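Local coordinates for protein O-methyltransferase (Coxiella burnetii, PDB 3TR6) that probably transfers methyl groups from S-adenosylmethionine to hydroxyl oxygens, and binds S-adenosyl-L-homocysteine and a nickel ion, at residues A31-E36 and T75-I80; T91-D96 and G119-P124. One frame throughout, in Å; residues are numbered along the deposited sequence.

Contact 1 (31-36 with 75-80) closes before contact 2 (91-96 with 119-124) opens, so the two lie in series along the chain. Their centres are about 16 Å apart. Contact 1 joins helices 28-40 and 77-83; contact 2 pairs two parallel strands at one side of the seven-stranded sheet, where 118-122 is outermost. Strand 91-96 is the next element after helix 77-83, and the contacts meet there: Ala79 O lies 3.6 Å from Leu92 CD1. Both also touch S-adenosyl-L-homocysteine, contact 1 at the amino acid end and contact 2 at the ribose and adenine, so successive elements of one Rossmann-like fold build successive parts of the cofactor pocket.

Contact 1: A31-E36 and T75-I80; sequences AELREE and TGYSAI. With SAH (S-adenosyl-L-homocysteine), chain C.
Ser78 OG, in the first turn of helix 77-83 and next to Tyr77, which Leu33 touches, is held by two partners: the amino N of S-adenosyl-L-homocysteine (SAH) donates to it at 2.8 Å, and Asp70 OD1 is hydrogen-bonded to it as well. With chi1 at 57°, OG lies between the backbone N and the carbonyl carbon of Ser78 and reaches the amino group while Ser78 N donates to SAH OXT over 3.1 Å (N-H...O 149°). One residue therefore bonds both the amino group and the carboxylate of the homocysteine, and the position of the carboxylate near the start of helix 77-83 should favour its negative charge.

Across the contact the interaction is apolar, with no hydrogen bond between the two segments. Leu33 carries most of it, pushing its forked tip into the turn before the helix. Leu33 CD1 meets the backbone Thr75 O at 3.5 Å, and the Leu33 and Thr75 side chains run past each other in opposite directions. Leu33 CD2 lies 3.8 Å from Tyr77 CA and 3.9 Å from Ile80 CD1. Tyr77 has CG anti to its own N (chi1 -167°), which sends the ring back to helix 28-40; there CD1 lies 4.1 Å from Leu33 CD2, an oblique approach, and CE1 nears Arg34 CB.

Glu26 accepts Tyr77 OH on OE1 and pairs with Arg34 NH2 through OE2, while Arg34 NH1 forms a salt bridge of 3.2 Å with Glu35 OE1, which lies at the edge of the guanidinium and in its plane. Thr75 OG1 is hydrogen-bonded to Thr37 OG1.

Gly76, with positive phi and at the N-cap, belongs to the glycine-rich loop after the first strand of Rossmann-like methyltransferases, whose following helix receives the amino acid end of the cofactor.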
loop_
_atom_site.group_PDB
_atom_site.type_symbol
_atom_site.label_atom_id
_atom_site.label_comp_id
_atom_site.label_asym_id
_atom_site.label_seq_id
_atom_site.Cartn_x
_atom_site.Cartn_y
_atom_site.Cartn_z
ATOM N N ALA A 31 14.159 6.475 14.957
ATOM C CA ALA A 31 14.568 5.382 15.830
ATOM C C ALA A 31 14.807 5.910 17.242
ATOM O O ALA A 31 14.357 5.319 18.224
ATOM C CB ALA A 31 15.824 4.714 15.291
ATOM N N GLU A 32 15.513 7.031 17.328
ATOM C CA GLU A 32 15.805 7.677 18.601
ATOM C C GLU A 32 14.531 8.161 19.284
ATOM O O GLU A 32 14.395 8.070 20.505
ATOM C CB GLU A 32 16.760 8.850 18.379
ATOM C CG GLU A 32 16.902 9.782 19.563
ATOM C CD GLU A 32 17.728 11.010 19.232
ATOM O OE1 GLU A 32 18.384 11.016 18.167
ATOM O OE2 GLU A 32 17.717 11.970 20.034
ATOM N N LEU A 33 13.600 8.674 18.485
ATOM C CA LEU A 33 12.337 9.189 19.001
ATOM C C LEU A 33 11.509 8.124 19.723
ATOM O O LEU A 33 10.840 8.419 20.712
ATOM C CB LEU A 33 11.510 9.816 17.873
ATOM C CG LEU A 33 10.061 10.182 18.214
ATOM C CD1 LEU A 33 10.009 11.225 19.315
ATOM C CD2 LEU A 33 9.311 10.663 16.981
ATOM N N ARG A 34 11.543 6.889 19.234
ATOM C CA ARG A 34 10.745 5.845 19.865
ATOM C C ARG A 34 11.472 5.120 21.000
ATOM O O ARG A 34 10.838 4.542 21.882
ATOM C CB ARG A 34 10.154 4.870 18.840
ATOM C CG ARG A 34 11.130 3.974 18.118
ATOM C CD ARG A 34 10.390 2.729 17.640
ATOM N NE ARG A 34 11.097 2.012 16.585
ATOM C CZ ARG A 34 12.270 1.408 16.743
ATOM N NH1 ARG A 34 12.889 1.446 17.916
ATOM N NH2 ARG A 34 12.830 0.774 15.722
ATOM N N GLU A 35 12.799 5.161 20.984
ATOM C CA GLU A 35 13.564 4.722 22.142
ATOM C C GLU A 35 13.213 5.616 23.324
ATOM O O GLU A 35 13.032 5.141 24.443
ATOM C CB GLU A 35 15.069 4.779 21.868
ATOM C CG GLU A 35 15.566 3.706 20.912
ATOM C CD GLU A 35 15.222 2.301 21.378
ATOM O OE1 GLU A 35 14.479 1.596 20.659
ATOM O OE2 GLU A 35 15.698 1.900 22.464
ATOM N N GLU A 36 13.107 6.915 23.065
ATOM C CA GLU A 36 12.760 7.869 24.107
ATOM C C GLU A 36 11.295 7.765 24.516
ATOM O O GLU A 36 10.958 7.913 25.689
ATOM C CB GLU A 36 13.085 9.298 23.667
ATOM C CG GLU A 36 12.465 10.355 24.565
ATOM C CD GLU A 36 13.418 11.485 24.898
ATOM O OE1 GLU A 36 13.211 12.141 25.941
ATOM O OE2 GLU A 36 14.369 11.723 24.121
ATOM N N THR A 75 3.855 11.419 20.423
ATOM C CA THR A 75 5.190 12.010 20.397
ATOM C C THR A 75 5.635 12.314 18.967
ATOM O O THR A 75 6.811 12.578 18.712
ATOM C CB THR A 75 6.228 11.130 21.116
ATOM O OG1 THR A 75 6.270 9.835 20.508
ATOM C CG2 THR A 75 5.871 10.985 22.591
ATOM N N GLY A 76 4.681 12.260 18.039
ATOM C CA GLY A 76 4.880 12.743 16.683
ATOM C C GLY A 76 5.617 11.854 15.698
ATOM O O GLY A 76 6.237 12.362 14.762
ATOM N N TYR A 77 5.544 10.538 15.882
ATOM C CA TYR A 77 6.245 9.617 14.988
ATOM C C TYR A 77 5.692 9.674 13.559
ATOM O O TYR A 77 6.442 9.858 12.599
ATOM C CB TYR A 77 6.211 8.177 15.523
ATOM C CG TYR A 77 7.170 7.245 14.805
ATOM C CD1 TYR A 77 8.430 6.970 15.326
ATOM C CD2 TYR A 77 6.821 6.653 13.597
ATOM C CE1 TYR A 77 9.311 6.125 14.669
ATOM C CE2 TYR A 77 7.692 5.811 12.934
ATOM C CZ TYR A 77 8.934 5.549 13.472
ATOM O OH TYR A 77 9.796 4.709 12.804
ATOM N N SER A 78 4.380 9.517 13.420
ATOM C CA SER A 78 3.755 9.519 12.102
ATOM C C SER A 78 3.802 10.903 11.462
ATOM O O SER A 78 3.936 11.029 10.243
ATOM C CB SER A 78 2.311 9.019 12.186
ATOM O OG SER A 78 1.547 9.798 13.091
ATOM N N ALA A 79 3.693 11.939 12.291
ATOM C CA ALA A 79 3.757 13.313 11.814
ATOM C C ALA A 79 5.107 13.597 11.173
ATOM O O ALA A 79 5.188 14.236 10.126
ATOM C CB ALA A 79 3.497 14.284 12.955
ATOM N N ILE A 80 6.165 13.111 11.810
ATOM C CA ILE A 80 7.520 13.297 11.309
ATOM C C ILE A 80 7.821 12.368 10.135
ATOM O O ILE A 80 8.499 12.754 9.183
ATOM C CB ILE A 80 8.556 13.070 12.421
ATOM C CG1 ILE A 80 8.406 14.144 13.504
ATOM C CG2 ILE A 80 9.960 13.068 11.849
ATOM C CD1 ILE A 80 9.232 13.888 14.746
HETATM N N SAH C . 0.162 8.607 15.256
HETATM C CA SAH C . 0.669 8.633 16.601
HETATM C CB SAH C . -0.191 7.799 17.535
HETATM C CG SAH C . -1.008 8.556 18.558
HETATM S SD SAH C . -1.853 7.597 19.806
HETATM C C SAH C . 2.066 8.116 16.623
HETATM O O SAH C . 2.560 7.724 17.716
HETATM O OXT SAH C . 2.752 8.067 15.571
HETATM C "C5'" SAH C . -3.361 8.423 20.287
HETATM C "C4'" SAH C . -3.286 9.835 20.515
HETATM O "O4'" SAH C . -4.620 10.430 20.354
HETATM C "C3'" SAH C . -2.875 10.115 21.907
HETATM O "O3'" SAH C . -1.743 10.883 21.895
HETATM C "C2'" SAH C . -3.994 10.862 22.501
HETATM O "O2'" SAH C . -3.530 11.868 23.312
HETATM C "C1'" SAH C . -4.691 11.432 21.320
HETATM N N9 SAH C . -6.078 11.837 21.524
HETATM C C8 SAH C . -6.993 11.229 22.294
HETATM N N7 SAH C . -8.141 11.919 22.194
HETATM C C5 SAH C . -7.956 12.963 21.361
HETATM C C6 SAH C . -8.778 13.995 20.898
HETATM N N6 SAH C . -10.140 14.091 21.317
HETATM N N1 SAH C . -8.263 14.901 20.048
HETATM C C2 SAH C . -6.987 14.827 19.648
HETATM N N3 SAH C . -6.174 13.853 20.075
HETATM C C4 SAH C . -6.631 12.913 20.928
#

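Contact 2: T91-D96 and G119-P124; sequences TLITCD and GLRLSP. With SAH (S-adenosyl-L-homocysteine), chain C.
Gly119 opens the parallel pairing with strand 91-96: its N donates to Leu92 O at 3.0 Å and its O accepts Thr94 N at 3.0 Å. The two strand segments run parallel, with 27° between their directions. Leu120 turns to the face that carries Thr94 and Asp96, where its CD1 comes within 3.5 Å of Thr94 O; helix 99-111 covers this face. Arg121 N donates to the same Thr94 O at 2.9 Å, while its side chain leaves on the other face. A bend at chi2 (-68°) folds it back along the strand, laying one face of the guanidinium over Ile93 CG2, with NH2 at 3.8 Å from that methyl; NH1 makes a weak hydrogen bond to Leu120 O. The Leu122 side chain lies against the backbone at Asp96. Ser123 N donates to Asp96 O at 2.9 Å, a more bent bond (130°). Pro124 lies at the adenine, its CA near N1 of S-adenosyl-L-homocysteine.

Asp96 OD1 accepts the ligand's O2' at 2.8 Å and OD2 its O3' at 2.7 Å. Phe74 N (to OD2) and Asp98 N (to OD1) also donate, which should favour the ionised carboxylate characteristic of ribose binding in Rossmann-like methyltransferases.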
loop_
_atom_site.group_PDB
_atom_site.type_symbol
_atom_site.label_atom_id
_atom_site.label_comp_id
_atom_site.label_asym_id
_atom_site.label_seq_id
_atom_site.Cartn_x
_atom_site.Cartn_y
_atom_site.Cartn_z
ATOM N N THR A 91 2.747 20.878 3.498
ATOM C CA THR A 91 2.577 21.134 4.920
ATOM C C THR A 91 1.745 20.043 5.578
ATOM O O THR A 91 0.922 19.394 4.928
ATOM C CB THR A 91 1.929 22.509 5.196
ATOM O OG1 THR A 91 0.630 22.573 4.590
ATOM C CG2 THR A 91 2.808 23.630 4.659
ATOM N N LEU A 92 1.972 19.844 6.871
ATOM C CA LEU A 92 1.235 18.859 7.644
ATOM C C LEU A 92 0.820 19.472 8.968
ATOM O O LEU A 92 1.649 20.029 9.687
ATOM C CB LEU A 92 2.099 17.611 7.885
ATOM C CG LEU A 92 1.486 16.408 8.623
ATOM C CD1 LEU A 92 2.232 15.127 8.273
ATOM C CD2 LEU A 92 1.445 16.615 10.140
ATOM N N ILE A 93 -0.465 19.386 9.285
ATOM C CA ILE A 93 -0.927 19.779 10.608
ATOM C C ILE A 93 -1.241 18.535 11.424
ATOM O O ILE A 93 -1.852 17.589 10.926
ATOM C CB ILE A 93 -2.155 20.715 10.555
ATOM C CG1 ILE A 93 -3.369 19.992 9.983
ATOM C CG2 ILE A 93 -1.847 21.957 9.738
ATOM C CD1 ILE A 93 -4.554 20.906 9.779
ATOM N N THR A 94 -0.806 18.532 12.677
ATOM C CA THR A 94 -0.967 17.365 13.529
ATOM C C THR A 94 -1.833 17.699 14.739
ATOM O O THR A 94 -1.687 18.758 15.347
ATOM C CB THR A 94 0.398 16.802 13.970
ATOM O OG1 THR A 94 0.200 15.678 14.833
ATOM C CG2 THR A 94 1.217 17.863 14.692
ATOM N N CYS A 95 -2.740 16.792 15.080
ATOM C CA CYS A 95 -3.729 17.061 16.113
ATOM C C CYS A 95 -3.549 16.175 17.335
ATOM O O CYS A 95 -3.327 14.972 17.220
ATOM C CB CYS A 95 -5.138 16.866 15.557
ATOM S SG CYS A 95 -5.443 17.704 13.998
ATOM N N ASP A 96 -3.660 16.788 18.506
ATOM C CA ASP A 96 -3.667 16.058 19.762
ATOM C C ASP A 96 -4.179 16.988 20.850
ATOM O O ASP A 96 -4.342 18.188 20.627
ATOM C CB ASP A 96 -2.269 15.538 20.104
ATOM C CG ASP A 96 -2.305 14.295 20.980
ATOM O OD1 ASP A 96 -3.065 14.279 21.971
ATOM O OD2 ASP A 96 -1.581 13.324 20.672
ATOM N N GLY A 119 2.714 21.893 11.751
ATOM C CA GLY A 119 2.077 22.779 12.704
ATOM C C GLY A 119 1.150 22.028 13.641
ATOM O O GLY A 119 0.248 21.313 13.201
ATOM N N LEU A 120 1.375 22.192 14.941
ATOM C CA LEU A 120 0.582 21.511 15.955
ATOM C C LEU A 120 -0.728 22.232 16.253
ATOM O O LEU A 120 -0.736 23.413 16.599
ATOM C CB LEU A 120 1.388 21.363 17.246
ATOM C CG LEU A 120 0.604 20.941 18.491
ATOM C CD1 LEU A 120 -0.065 19.585 18.290
ATOM C CD2 LEU A 120 1.505 20.916 19.712
ATOM N N ARG A 121 -1.837 21.513 16.115
ATOM C CA ARG A 121 -3.133 22.022 16.535
ATOM C C ARG A 121 -3.538 21.328 17.831
ATOM O O ARG A 121 -4.056 20.213 17.814
ATOM C CB ARG A 121 -4.185 21.784 15.451
ATOM C CG ARG A 121 -3.834 22.391 14.093
ATOM C CD ARG A 121 -3.842 23.920 14.115
ATOM N NE ARG A 121 -3.309 24.472 12.871
ATOM C CZ ARG A 121 -2.044 24.851 12.699
ATOM N NH1 ARG A 121 -1.176 24.753 13.697
ATOM N NH2 ARG A 121 -1.645 25.335 11.531
ATOM N N LEU A 122 -3.293 21.990 18.955
ATOM C CA LEU A 122 -3.555 21.401 20.261
ATOM C C LEU A 122 -4.981 21.671 20.740
ATOM O O LEU A 122 -5.272 22.725 21.299
ATOM C CB LEU A 122 -2.540 21.916 21.279
ATOM C CG LEU A 122 -2.504 21.192 22.625
ATOM C CD1 LEU A 122 -2.341 19.695 22.417
ATOM C CD2 LEU A 122 -1.394 21.740 23.512
ATOM N N SER A 123 -5.859 20.701 20.507
ATOM C CA SER A 123 -7.242 20.757 20.957
ATOM C C SER A 123 -7.951 19.530 20.407
ATOM O O SER A 123 -7.408 18.849 19.544
ATOM C CB SER A 123 -7.927 22.038 20.468
ATOM O OG SER A 123 -8.649 21.811 19.266
ATOM N N PRO A 124 -9.160 19.235 20.908
ATOM C CA PRO A 124 -9.885 18.081 20.369
ATOM C C PRO A 124 -9.872 18.089 18.844
ATOM O O PRO A 124 -10.154 19.122 18.240
ATOM C CB PRO A 124 -11.307 18.294 20.893
ATOM C CG PRO A 124 -11.115 19.019 22.185
ATOM C CD PRO A 124 -9.910 19.911 21.984
HETATM N N SAH C . 0.162 8.607 15.256
HETATM C CA SAH C . 0.669 8.633 16.601
HETATM C CB SAH C . -0.191 7.799 17.535
HETATM C CG SAH C . -1.008 8.556 18.558
HETATM S SD SAH C . -1.853 7.597 19.806
HETATM C C SAH C . 2.066 8.116 16.623
HETATM O O SAH C . 2.560 7.724 17.716
HETATM O OXT SAH C . 2.752 8.067 15.571
HETATM C "C5'" SAH C . -3.361 8.423 20.287
HETATM C "C4'" SAH C . -3.286 9.835 20.515
HETATM O "O4'" SAH C . -4.620 10.430 20.354
HETATM C "C3'" SAH C . -2.875 10.115 21.907
HETATM O "O3'" SAH C . -1.743 10.883 21.895
HETATM C "C2'" SAH C . -3.994 10.862 22.501
HETATM O "O2'" SAH C . -3.530 11.868 23.312
HETATM C "C1'" SAH C . -4.691 11.432 21.320
HETATM N N9 SAH C . -6.078 11.837 21.524
HETATM C C8 SAH C . -6.993 11.229 22.294
HETATM N N7 SAH C . -8.141 11.919 22.194
HETATM C C5 SAH C . -7.956 12.963 21.361
HETATM C C6 SAH C . -8.778 13.995 20.898
HETATM N N6 SAH C . -10.140 14.091 21.317
HETATM N N1 SAH C . -8.263 14.901 20.048
HETATM C C2 SAH C . -6.987 14.827 19.648
HETATM N N3 SAH C . -6.174 13.853 20.075
HETATM C C4 SAH C . -6.631 12.913 20.928
#